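Local coordinates for protein beta-galactosidase (Bacillus circulans, PDB 4MAD) that probably hydrolyses terminal non-reducing beta-D-galactose residues of beta-D-galactosides, as a retaining glycoside hydrolase of family 35, at residues 67-72 with 117-122; 244-249 with 281-286; 253-258 with 305-310; 293-298 with 393-398. All blocks are in the same frame, centred on the assembly; numbering follows the deposited sequence.

The catalytic (beta/alpha)8 barrel supplies seven of the eight segments. Interaction 2 pairs its last two strands and holds Glu247, the predicted nucleophile. The chain leaving that strand continues, a few residues later, into residues 253-258 of interaction 3, where the side chain of Phe253 lies about 4 Å from a bound 2-(2-methoxyethoxy)ethanol and about 9 Å from that of Glu247. Interactions 3 and 4 meet through a probable hydrogen bond, Thr309 N to Gly298 O at 3.1 Å. Interaction 4, which reaches the first all-beta domain, also touches interaction 1, Leu71 CD1 lying 3.5 Å from Tyr296 OH. Interactions 1 and 2 do not touch; their centres are 24 Å apart.

Interaction 1: residues 67-72 with 117-122; sequences VAWNLH and GFPYWL
Trp69 lays its indole across the ring of Pro119, and its atoms can be followed outward from the backbone. CB sits 3.3 Å from Gly117 O. With CG anti to the backbone N (chi1 -178°), the ring system is carried out over the 117-122 loop. CG, CD1, NE1 and CE2 all lie against Pro119 CG, which stands 3.6 Å from the centroid of the five-membered ring and almost on its normal. This CH-pi contact suits a proline, whose compact ring offers C-H groups to an aromatic face. Further along, CD2 meets Pro119 CD at 3.5 Å. CE3 lies at the edge of the Phe118 ring, close to its plane, 3.9 Å from Phe118 CD1. At the far rim CZ3 and CH2 reach the branched end of Leu122, CZ3 being 3.9 Å from Leu122 CD1, and CZ2 approaches Trp121 CH2 at 4.4 Å. The indole N-H is taken by Glu73.

Asn70 secures the polar side. Its backbone N donates to Gly117 O (2.8 Å), while ND2 gives a hydrogen to a water that in turn donates to Phe118 O; OD1 accepts from Trp113. Gly117 adopts phi 89°, where a CB would jam against the preceding carbonyl. The buried contact fastens helix 69-72, following barrel strand 62-66, to the loop after strand 100-104: neighbouring beta-alpha loops on the C-terminal side of a TIM barrel.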
# COMPACT_ATOMS: atom_id res chain seq x y z
N VAL A 67 10.74 -1.44 3.70
CA VAL A 67 11.14 -1.85 2.36
C VAL A 67 10.09 -2.77 1.76
O VAL A 67 9.79 -3.72 2.35
CB VAL A 67 12.44 -2.66 2.35
CG1 VAL A 67 12.82 -2.96 0.99
CG2 VAL A 67 13.57 -1.93 3.07
N ALA A 68 9.60 -2.48 0.56
CA ALA A 68 8.50 -3.18 -0.02
C ALA A 68 9.03 -4.26 -0.98
O ALA A 68 9.37 -3.98 -2.07
CB ALA A 68 7.63 -2.22 -0.75
N TRP A 69 9.02 -5.50 -0.55
CA TRP A 69 9.56 -6.58 -1.34
C TRP A 69 8.85 -6.69 -2.68
O TRP A 69 9.47 -6.77 -3.65
CB TRP A 69 9.41 -7.89 -0.56
CG TRP A 69 9.95 -9.14 -1.18
CD1 TRP A 69 10.60 -9.27 -2.35
CD2 TRP A 69 9.85 -10.47 -0.64
NE1 TRP A 69 10.94 -10.59 -2.57
CE2 TRP A 69 10.49 -11.33 -1.53
CE3 TRP A 69 9.31 -10.99 0.52
CZ2 TRP A 69 10.58 -12.68 -1.28
CZ3 TRP A 69 9.41 -12.35 0.74
CH2 TRP A 69 10.04 -13.16 -0.14
N ASN A 70 7.53 -6.61 -2.68
CA ASN A 70 6.76 -6.71 -3.92
C ASN A 70 7.19 -5.64 -4.94
O ASN A 70 7.16 -5.87 -6.10
CB ASN A 70 5.23 -6.74 -3.70
CG ASN A 70 4.69 -5.55 -2.89
OD1 ASN A 70 5.38 -4.70 -2.55
ND2 ASN A 70 3.40 -5.57 -2.63
N LEU A 71 7.59 -4.47 -4.47
CA LEU A 71 8.08 -3.48 -5.37
C LEU A 71 9.41 -3.89 -6.00
O LEU A 71 9.59 -3.76 -7.14
CB LEU A 71 8.18 -2.14 -4.70
CG LEU A 71 8.07 -0.87 -5.54
CD1 LEU A 71 6.77 -0.85 -6.23
CD2 LEU A 71 8.19 0.33 -4.66
N HIS A 72 10.31 -4.37 -5.19
CA HIS A 72 11.62 -4.84 -5.60
C HIS A 72 11.77 -6.15 -6.38
O HIS A 72 12.75 -6.30 -7.04
CB HIS A 72 12.56 -4.80 -4.44
CG HIS A 72 12.64 -3.45 -3.83
ND1 HIS A 72 13.06 -2.36 -4.54
CD2 HIS A 72 12.25 -2.98 -2.62
CE1 HIS A 72 12.97 -1.29 -3.78
NE2 HIS A 72 12.49 -1.63 -2.62
N GLY A 117 3.37 -6.31 1.50
CA GLY A 117 4.68 -6.23 0.89
C GLY A 117 5.16 -7.54 0.27
O GLY A 117 6.15 -7.59 -0.40
N PHE A 118 4.42 -8.59 0.50
CA PHE A 118 4.78 -9.87 -0.12
C PHE A 118 4.47 -9.81 -1.62
O PHE A 118 3.49 -9.36 -1.97
CB PHE A 118 3.98 -11.02 0.47
CG PHE A 118 4.49 -11.56 1.77
CD1 PHE A 118 5.81 -11.56 2.10
CD2 PHE A 118 3.62 -12.14 2.64
CE1 PHE A 118 6.23 -12.10 3.26
CE2 PHE A 118 4.07 -12.67 3.80
CZ PHE A 118 5.38 -12.64 4.09
N PRO A 119 5.33 -10.33 -2.47
CA PRO A 119 5.04 -10.44 -3.89
C PRO A 119 3.94 -11.42 -4.16
O PRO A 119 3.92 -12.36 -3.50
CB PRO A 119 6.33 -11.00 -4.47
CG PRO A 119 7.34 -10.78 -3.46
CD PRO A 119 6.69 -10.76 -2.15
N TYR A 120 3.15 -11.22 -5.19
CA TYR A 120 1.96 -11.99 -5.46
C TYR A 120 2.39 -13.44 -5.69
O TYR A 120 1.70 -14.32 -5.38
CB TYR A 120 1.20 -11.46 -6.67
CG TYR A 120 1.80 -11.92 -7.94
CD1 TYR A 120 1.28 -12.98 -8.62
CD2 TYR A 120 2.93 -11.34 -8.45
CE1 TYR A 120 1.84 -13.43 -9.77
CE2 TYR A 120 3.49 -11.80 -9.61
CZ TYR A 120 2.94 -12.85 -10.27
OH TYR A 120 3.53 -13.28 -11.40
N TRP A 121 3.57 -13.60 -6.23
CA TRP A 121 4.07 -14.90 -6.63
C TRP A 121 4.42 -15.86 -5.53
O TRP A 121 4.64 -17.00 -5.81
CB TRP A 121 5.17 -14.83 -7.70
CG TRP A 121 6.29 -14.09 -7.33
CD1 TRP A 121 6.51 -12.84 -7.62
CD2 TRP A 121 7.37 -14.52 -6.54
NE1 TRP A 121 7.66 -12.42 -7.11
CE2 TRP A 121 8.23 -13.44 -6.41
CE3 TRP A 121 7.71 -15.71 -5.94
CZ2 TRP A 121 9.40 -13.51 -5.71
CZ3 TRP A 121 8.84 -15.78 -5.24
CH2 TRP A 121 9.69 -14.69 -5.11
N LEU A 122 4.48 -15.39 -4.30
CA LEU A 122 4.60 -16.29 -3.20
C LEU A 122 3.41 -17.23 -3.19
O LEU A 122 3.53 -18.35 -2.82
CB LEU A 122 4.67 -15.56 -1.87
CG LEU A 122 5.95 -14.77 -1.64
CD1 LEU A 122 6.08 -14.11 -0.27
CD2 LEU A 122 7.13 -15.53 -1.99
O HOH W 1 1.81 -7.85 -3.72

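Interaction 2: residues 244-249 with 281-286; sequences MCMEFW and SVNFYM
Strands 244-249 and 281-284 are the last two of the (beta/alpha)8 barrel, joined through helix 265-276 as a beta-alpha-beta unit, and they pair in parallel with a beta bulge between Cys245 and Phe248. Before the bulge, Cys245 N bonds to Ser281 O, and Asn283 N to Cys245 O. Beyond it, Phe248 N reaches Asn283 O and Tyr285 N reaches Phe248 O, each at 3.0 Å. Asn283 serves the corner itself: ND2 donates to Met246 O (2.8 Å), nearly in its own amide plane, CG being anti to the backbone N (chi1 -176°). Its amide also bonds Ser35 and Glu64.

Phe248 turns its edge to the face of Phe284, CD2 standing 3.8 Å above the ring centre; the planes meet at 74°. These aromatics suit the surface toward helix 265-276. On the other face, Trp249 presents an edge to the face of Tyr285 in an offset edge-to-face pair.

Glu247, the predicted nucleophile, packs CB against Tyr285 CB at 4.0 Å. Trp249 NE1 donates to Glu247 OE1 (2.9 Å) on its anti lone pair, and Arg104 forms a salt bridge with OE2. With a partner on each oxygen, the carboxylate is restrained from rotating.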
# COMPACT_ATOMS: atom_id res chain seq x y z
N MET A 244 11.21 2.74 23.55
CA MET A 244 10.89 3.34 22.27
C MET A 244 9.51 2.94 21.72
O MET A 244 9.21 1.82 21.66
CB MET A 244 11.93 3.05 21.22
CG MET A 244 11.70 3.84 20.00
SD MET A 244 13.15 3.88 19.01
CE MET A 244 12.72 5.02 17.81
N CYS A 245 8.74 3.90 21.27
CA CYS A 245 7.53 3.64 20.54
C CYS A 245 7.87 3.64 19.07
O CYS A 245 8.07 4.63 18.52
CB CYS A 245 6.53 4.73 20.80
SG CYS A 245 5.01 4.55 19.87
N MET A 246 8.02 2.48 18.49
CA MET A 246 8.40 2.37 17.10
C MET A 246 7.36 2.79 16.04
O MET A 246 7.72 3.16 14.98
CB MET A 246 9.00 1.02 16.84
CG MET A 246 9.53 0.87 15.53
SD MET A 246 10.91 1.88 15.04
CE MET A 246 11.94 1.79 16.43
N GLU A 247 6.08 2.70 16.39
CA GLU A 247 5.01 3.30 15.65
C GLU A 247 4.05 4.02 16.63
O GLU A 247 3.36 3.41 17.34
CB GLU A 247 4.24 2.27 14.82
CG GLU A 247 5.10 1.38 13.95
CD GLU A 247 4.30 0.28 13.25
OE1 GLU A 247 3.08 0.28 13.36
OE2 GLU A 247 4.95 -0.58 12.66
N PHE A 248 4.09 5.32 16.64
CA PHE A 248 3.12 6.13 17.36
C PHE A 248 2.08 6.51 16.31
O PHE A 248 2.32 7.35 15.49
CB PHE A 248 3.79 7.35 17.99
CG PHE A 248 2.85 8.40 18.54
CD1 PHE A 248 1.68 8.08 19.15
CD2 PHE A 248 3.18 9.73 18.47
CE1 PHE A 248 0.88 9.09 19.65
CE2 PHE A 248 2.36 10.67 18.93
CZ PHE A 248 1.23 10.34 19.54
N TRP A 249 0.93 5.86 16.40
CA TRP A 249 -0.11 6.02 15.43
C TRP A 249 -0.85 7.31 15.78
O TRP A 249 -1.85 7.30 16.43
CB TRP A 249 -1.09 4.81 15.43
CG TRP A 249 -0.42 3.52 15.23
CD1 TRP A 249 0.53 3.27 14.37
CD2 TRP A 249 -0.67 2.30 15.92
NE1 TRP A 249 0.93 1.98 14.45
CE2 TRP A 249 0.21 1.36 15.43
CE3 TRP A 249 -1.54 1.92 16.93
CZ2 TRP A 249 0.24 0.08 15.89
CZ3 TRP A 249 -1.49 0.66 17.38
CH2 TRP A 249 -0.62 -0.25 16.86
N SER A 281 11.79 7.43 23.29
CA SER A 281 12.01 7.75 21.91
C SER A 281 10.78 7.40 21.13
O SER A 281 9.97 6.65 21.56
CB SER A 281 13.18 7.01 21.34
OG SER A 281 14.37 7.37 21.89
N VAL A 282 10.64 8.00 19.97
CA VAL A 282 9.42 7.84 19.24
C VAL A 282 9.61 7.86 17.74
O VAL A 282 10.43 8.56 17.23
CB VAL A 282 8.42 8.90 19.66
CG1 VAL A 282 8.95 10.25 19.36
CG2 VAL A 282 7.07 8.69 18.98
N ASN A 283 8.85 7.06 17.04
CA ASN A 283 8.74 7.11 15.60
C ASN A 283 7.30 7.41 15.21
O ASN A 283 6.46 6.65 15.46
CB ASN A 283 9.17 5.79 14.98
CG ASN A 283 9.17 5.81 13.48
OD1 ASN A 283 9.56 6.78 12.86
ND2 ASN A 283 8.72 4.71 12.90
N PHE A 284 7.07 8.56 14.61
CA PHE A 284 5.76 8.96 14.24
C PHE A 284 5.29 8.12 13.01
O PHE A 284 5.95 8.12 12.03
CB PHE A 284 5.72 10.45 13.92
CG PHE A 284 5.42 11.32 15.08
CD1 PHE A 284 4.27 11.98 15.14
CD2 PHE A 284 6.31 11.48 16.09
CE1 PHE A 284 3.99 12.76 16.21
CE2 PHE A 284 6.02 12.27 17.13
CZ PHE A 284 4.87 12.90 17.19
N TYR A 285 4.15 7.46 13.13
CA TYR A 285 3.54 6.76 12.04
C TYR A 285 2.16 7.35 11.70
O TYR A 285 1.26 7.20 12.45
CB TYR A 285 3.39 5.31 12.42
CG TYR A 285 3.16 4.42 11.23
CD1 TYR A 285 4.16 3.66 10.70
CD2 TYR A 285 1.94 4.42 10.60
CE1 TYR A 285 3.93 2.87 9.59
CE2 TYR A 285 1.73 3.68 9.49
CZ TYR A 285 2.71 2.89 9.00
OH TYR A 285 2.46 2.15 7.90
N MET A 286 2.00 8.02 10.55
CA MET A 286 3.04 8.34 9.59
C MET A 286 3.42 9.82 9.71
O MET A 286 2.59 10.62 9.97
CB MET A 286 2.53 8.13 8.19
CG MET A 286 2.23 6.76 7.80
SD MET A 286 3.57 5.71 7.62
CE MET A 286 4.38 6.48 6.28

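Interaction 3: residues 253-258 with 305-310; sequences FDHWGE and DYQPTI
Trp256 and His255 are flat groups each covered by an aliphatic carbon from 305-310. Over the indole of Trp256 stands Ile310 CG2, 3.8 Å from the centroid of the five-membered ring; this is a CH-pi contact, and the branched isoleucine serves it well because its other arm can reach elsewhere. At the indole edge, in plane, lie Pro308 CG and a water. That water accepts from Trp256 NE1 (2.8 Å) and donates to Thr309 O, so the pyrrole N-H and a backbone carbonyl satisfy one another indirectly. Gln307 CB rests over the centre of the His255 imidazole, 3.7 Å from its centroid, and the glutamine amide follows the ring at a plane angle of 27°.

Ile310 divides its branches. CG1 lies between the backbone N and the carbonyl carbon (chi1 64°), and this sends CD1 to Asp254 CB, 3.5 Å away, while CG2 turns to the indole. Asp254 keeps its carboxylate for His260 and His261. Two backbone bonds hold the two segments together around the His255-Thr309 bridge: Ile310 N to Asp254 O at 3.0 Å and Trp256 N to Pro308 O at 3.1 Å. A type II turn from His255 to Glu258 follows, with Gly257 at positive phi (93°), and Glu258 OE1 receives the N-H of His255.

The 253-258 loop, between strand 244-249 and helix 265-276, thus lies against the small antiparallel hairpin of strands 299-301 and 306-308. Asn300 of the first hairpin strand touches Phe253, His255 and Gln307, and Trp256 meets Trp551 at the end of strand 545-551.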
# COMPACT_ATOMS: atom_id res chain seq x y z
N PHE A 253 -5.69 5.37 9.06
CA PHE A 253 -5.97 5.19 7.65
C PHE A 253 -7.42 4.82 7.40
O PHE A 253 -8.12 4.49 8.30
CB PHE A 253 -5.14 4.08 7.04
CG PHE A 253 -5.36 2.80 7.67
CD1 PHE A 253 -6.15 1.85 7.12
CD2 PHE A 253 -4.79 2.55 8.87
CE1 PHE A 253 -6.35 0.70 7.75
CE2 PHE A 253 -5.01 1.43 9.49
CZ PHE A 253 -5.79 0.49 8.93
N ASP A 254 -7.83 4.91 6.15
CA ASP A 254 -9.21 4.74 5.77
C ASP A 254 -9.42 3.53 4.85
O ASP A 254 -8.63 3.24 4.03
CB ASP A 254 -9.69 5.94 4.97
CG ASP A 254 -9.70 7.21 5.75
OD1 ASP A 254 -9.72 7.16 6.95
OD2 ASP A 254 -9.71 8.26 5.12
N HIS A 255 -10.56 2.87 5.05
CA HIS A 255 -11.11 1.91 4.10
C HIS A 255 -12.25 2.54 3.29
O HIS A 255 -12.93 3.39 3.76
CB HIS A 255 -11.70 0.69 4.81
CG HIS A 255 -10.79 0.00 5.79
ND1 HIS A 255 -9.62 -0.60 5.42
CD2 HIS A 255 -10.93 -0.25 7.10
CE1 HIS A 255 -9.07 -1.18 6.47
NE2 HIS A 255 -9.87 -1.01 7.49
N TRP A 256 -12.51 2.05 2.09
CA TRP A 256 -13.60 2.60 1.33
C TRP A 256 -14.90 2.42 2.12
O TRP A 256 -15.12 1.44 2.70
CB TRP A 256 -13.70 1.94 -0.06
CG TRP A 256 -12.57 2.25 -0.94
CD1 TRP A 256 -11.58 1.44 -1.31
CD2 TRP A 256 -12.33 3.50 -1.60
NE1 TRP A 256 -10.72 2.07 -2.14
CE2 TRP A 256 -11.16 3.35 -2.34
CE3 TRP A 256 -12.99 4.71 -1.64
CZ2 TRP A 256 -10.64 4.38 -3.10
CZ3 TRP A 256 -12.46 5.72 -2.37
CH2 TRP A 256 -11.29 5.56 -3.09
N GLY A 257 -15.71 3.45 2.14
CA GLY A 257 -16.96 3.45 2.86
C GLY A 257 -16.95 3.98 4.28
O GLY A 257 -17.98 4.21 4.85
N GLU A 258 -15.76 4.18 4.82
CA GLU A 258 -15.55 4.78 6.14
C GLU A 258 -15.59 6.28 6.15
O GLU A 258 -15.43 6.86 5.16
CB GLU A 258 -14.28 4.28 6.75
CG GLU A 258 -14.37 2.88 7.15
CD GLU A 258 -13.08 2.26 7.59
OE1 GLU A 258 -12.03 2.90 7.56
OE2 GLU A 258 -13.14 1.10 7.94
N ASP A 305 -16.02 -9.19 7.28
CA ASP A 305 -15.88 -8.45 6.04
C ASP A 305 -14.44 -8.12 5.63
O ASP A 305 -13.63 -7.92 6.43
CB ASP A 305 -16.54 -7.09 6.17
CG ASP A 305 -18.05 -7.18 6.30
OD1 ASP A 305 -18.65 -8.09 5.74
OD2 ASP A 305 -18.62 -6.31 6.95
N TYR A 306 -14.23 -8.11 4.34
CA TYR A 306 -13.02 -7.69 3.66
C TYR A 306 -13.11 -6.17 3.52
O TYR A 306 -14.12 -5.66 3.17
CB TYR A 306 -12.93 -8.37 2.28
CG TYR A 306 -11.96 -7.70 1.34
CD1 TYR A 306 -10.61 -7.96 1.41
CD2 TYR A 306 -12.37 -6.81 0.41
CE1 TYR A 306 -9.72 -7.35 0.59
CE2 TYR A 306 -11.48 -6.19 -0.42
CZ TYR A 306 -10.14 -6.45 -0.32
OH TYR A 306 -9.24 -5.85 -1.12
N GLN A 307 -12.04 -5.47 3.86
CA GLN A 307 -12.06 -4.01 3.90
C GLN A 307 -10.85 -3.41 3.18
O GLN A 307 -9.78 -3.48 3.64
CB GLN A 307 -12.07 -3.53 5.34
CG GLN A 307 -12.99 -4.23 6.26
CD GLN A 307 -12.67 -3.99 7.75
OE1 GLN A 307 -11.64 -4.34 8.23
NE2 GLN A 307 -13.59 -3.42 8.44
N PRO A 308 -11.08 -2.85 2.03
CA PRO A 308 -9.99 -2.40 1.19
C PRO A 308 -9.59 -1.01 1.63
O PRO A 308 -10.43 -0.20 1.88
CB PRO A 308 -10.61 -2.41 -0.20
CG PRO A 308 -12.01 -2.29 0.04
CD PRO A 308 -12.31 -2.98 1.27
N THR A 309 -8.30 -0.78 1.74
CA THR A 309 -7.77 0.51 2.09
C THR A 309 -7.82 1.43 0.87
O THR A 309 -7.69 0.96 -0.20
CB THR A 309 -6.34 0.36 2.63
OG1 THR A 309 -6.37 -0.31 3.88
CG2 THR A 309 -5.66 1.71 2.78
N ILE A 310 -8.03 2.72 1.09
CA ILE A 310 -8.21 3.66 0.02
C ILE A 310 -6.89 4.05 -0.66
O ILE A 310 -5.86 3.72 -0.23
CB ILE A 310 -8.92 4.96 0.48
CG1 ILE A 310 -8.09 5.73 1.47
CG2 ILE A 310 -10.30 4.66 1.08
CD1 ILE A 310 -8.70 7.07 1.81
O HOH W 2 -8.22 1.12 -2.87

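Interaction 4: residues 293-298 with 393-398; sequences FGFYNG and YGFIVY
Phe295 and Tyr393 bring a barrel loop against the first all-beta domain: residues 293-298 follow the last barrel strand, and residues 393-398 enter and form the start of strand 395-403. The barrel side is shaped by a type II' beta turn from Phe293 to Tyr296, closed by Tyr296 N bonding to Phe293 O. Gly294 takes its second position with a positive phi, a conformation that suits glycine well, and the turn presents both Phe295 and Tyr296 to residues 393-395 of the other domain.

Apolar contacts come first. Phe295 and Tyr393 run alongside one another, pointing opposite ways, with their CB atoms 3.5 Å apart. At the far end of the phenylalanine, CZ touches Phe395 CE2 at 4.1 Å, the two side chains roughly perpendicular.

One ring pair is a true aromatic contact. Tyr296 turns its edge to the face of Tyr393 in an offset edge-to-face pair, centroids 5.3 Å apart and planes at 79°. Other barrel loops adjoin it: Tyr296 stacks on Trp113, and Tyr393 touches Asn70.

The third kind is a CH-pi contact, and it depends on glycine at 394. A CB there would come up against the Phe295 ring and, at these backbone angles, jam against the preceding carbonyl. In its absence Gly394 CA sits 3.7 Å from the centroid of the Phe295 ring and 14° off the normal.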
# COMPACT_ATOMS: atom_id res chain seq x y z
N PHE A 293 -0.35 4.55 -4.85
CA PHE A 293 -0.52 4.72 -6.26
C PHE A 293 -0.92 3.34 -6.86
O PHE A 293 -0.78 2.35 -6.24
CB PHE A 293 0.76 5.28 -6.95
CG PHE A 293 1.11 6.71 -6.59
CD1 PHE A 293 0.32 7.76 -6.95
CD2 PHE A 293 2.28 7.00 -5.95
CE1 PHE A 293 0.66 9.01 -6.62
CE2 PHE A 293 2.58 8.25 -5.64
CZ PHE A 293 1.77 9.24 -5.98
N GLY A 294 -1.41 3.37 -8.09
CA GLY A 294 -1.71 2.17 -8.81
C GLY A 294 -2.65 1.26 -8.05
O GLY A 294 -3.63 1.66 -7.54
N PHE A 295 -2.26 0.00 -8.01
CA PHE A 295 -3.00 -1.04 -7.37
C PHE A 295 -2.33 -1.42 -6.02
O PHE A 295 -2.52 -2.48 -5.56
CB PHE A 295 -3.07 -2.23 -8.33
CG PHE A 295 -3.95 -2.01 -9.53
CD1 PHE A 295 -5.27 -1.75 -9.39
CD2 PHE A 295 -3.46 -2.08 -10.80
CE1 PHE A 295 -6.04 -1.58 -10.43
CE2 PHE A 295 -4.25 -1.94 -11.83
CZ PHE A 295 -5.52 -1.68 -11.66
N TYR A 296 -1.51 -0.55 -5.44
CA TYR A 296 -0.69 -0.99 -4.35
C TYR A 296 -1.33 -0.96 -2.96
O TYR A 296 -0.75 -1.34 -2.02
CB TYR A 296 0.60 -0.21 -4.31
CG TYR A 296 1.53 -0.46 -5.46
CD1 TYR A 296 2.00 -1.71 -5.74
CD2 TYR A 296 1.97 0.57 -6.23
CE1 TYR A 296 2.87 -1.91 -6.76
CE2 TYR A 296 2.83 0.38 -7.22
CZ TYR A 296 3.29 -0.86 -7.50
OH TYR A 296 4.16 -1.03 -8.52
N ASN A 297 -2.56 -0.53 -2.89
CA ASN A 297 -3.24 -0.49 -1.62
C ASN A 297 -3.40 -1.86 -0.99
O ASN A 297 -3.58 -2.80 -1.66
CB ASN A 297 -4.60 0.08 -1.76
CG ASN A 297 -5.53 -0.86 -2.46
OD1 ASN A 297 -6.29 -1.56 -1.83
ND2 ASN A 297 -5.50 -0.85 -3.73
N GLY A 298 -3.37 -1.89 0.33
CA GLY A 298 -3.66 -3.06 1.11
C GLY A 298 -5.12 -3.24 1.49
O GLY A 298 -5.94 -2.60 0.98
N TYR A 393 -1.64 -7.74 -10.03
CA TYR A 393 -2.59 -6.67 -9.78
C TYR A 393 -3.60 -6.40 -10.91
O TYR A 393 -3.36 -6.71 -12.01
CB TYR A 393 -1.89 -5.37 -9.41
CG TYR A 393 -0.66 -5.45 -8.55
CD1 TYR A 393 -0.71 -5.90 -7.26
CD2 TYR A 393 0.56 -5.00 -9.01
CE1 TYR A 393 0.38 -5.95 -6.48
CE2 TYR A 393 1.67 -5.09 -8.26
CZ TYR A 393 1.60 -5.53 -6.98
OH TYR A 393 2.69 -5.63 -6.23
N GLY A 394 -4.72 -5.81 -10.55
CA GLY A 394 -5.70 -5.34 -11.49
C GLY A 394 -6.99 -6.10 -11.66
O GLY A 394 -7.55 -6.51 -10.73
N PHE A 395 -7.42 -6.30 -12.91
CA PHE A 395 -8.70 -6.88 -13.25
C PHE A 395 -8.39 -8.11 -14.09
O PHE A 395 -7.35 -8.22 -14.64
CB PHE A 395 -9.54 -5.91 -14.09
CG PHE A 395 -9.90 -4.63 -13.40
CD1 PHE A 395 -11.10 -4.49 -12.78
CD2 PHE A 395 -9.04 -3.56 -13.38
CE1 PHE A 395 -11.43 -3.36 -12.14
CE2 PHE A 395 -9.39 -2.42 -12.75
CZ PHE A 395 -10.57 -2.33 -12.13
N ILE A 396 -9.32 -9.03 -14.13
CA ILE A 396 -9.18 -10.21 -14.96
C ILE A 396 -10.54 -10.63 -15.45
O ILE A 396 -11.46 -10.62 -14.73
CB ILE A 396 -8.45 -11.33 -14.21
CG1 ILE A 396 -8.34 -12.57 -15.07
CG2 ILE A 396 -9.14 -11.65 -12.98
CD1 ILE A 396 -7.44 -13.51 -14.56
N VAL A 397 -10.62 -10.97 -16.71
CA VAL A 397 -11.85 -11.39 -17.26
C VAL A 397 -11.81 -12.91 -17.45
O VAL A 397 -10.91 -13.42 -18.01
CB VAL A 397 -12.12 -10.78 -18.64
CG1 VAL A 397 -13.36 -11.29 -19.20
CG2 VAL A 397 -12.17 -9.32 -18.56
N TYR A 398 -12.84 -13.57 -16.97
CA TYR A 398 -13.00 -15.00 -17.06
C TYR A 398 -14.21 -15.27 -17.98
O TYR A 398 -15.20 -14.66 -17.85
CB TYR A 398 -13.32 -15.66 -15.72
CG TYR A 398 -12.25 -15.67 -14.65
CD1 TYR A 398 -11.42 -16.76 -14.47
CD2 TYR A 398 -12.12 -14.64 -13.75
CE1 TYR A 398 -10.49 -16.77 -13.48
CE2 TYR A 398 -11.20 -14.69 -12.79
CZ TYR A 398 -10.38 -15.75 -12.65
OH TYR A 398 -9.48 -15.79 -11.69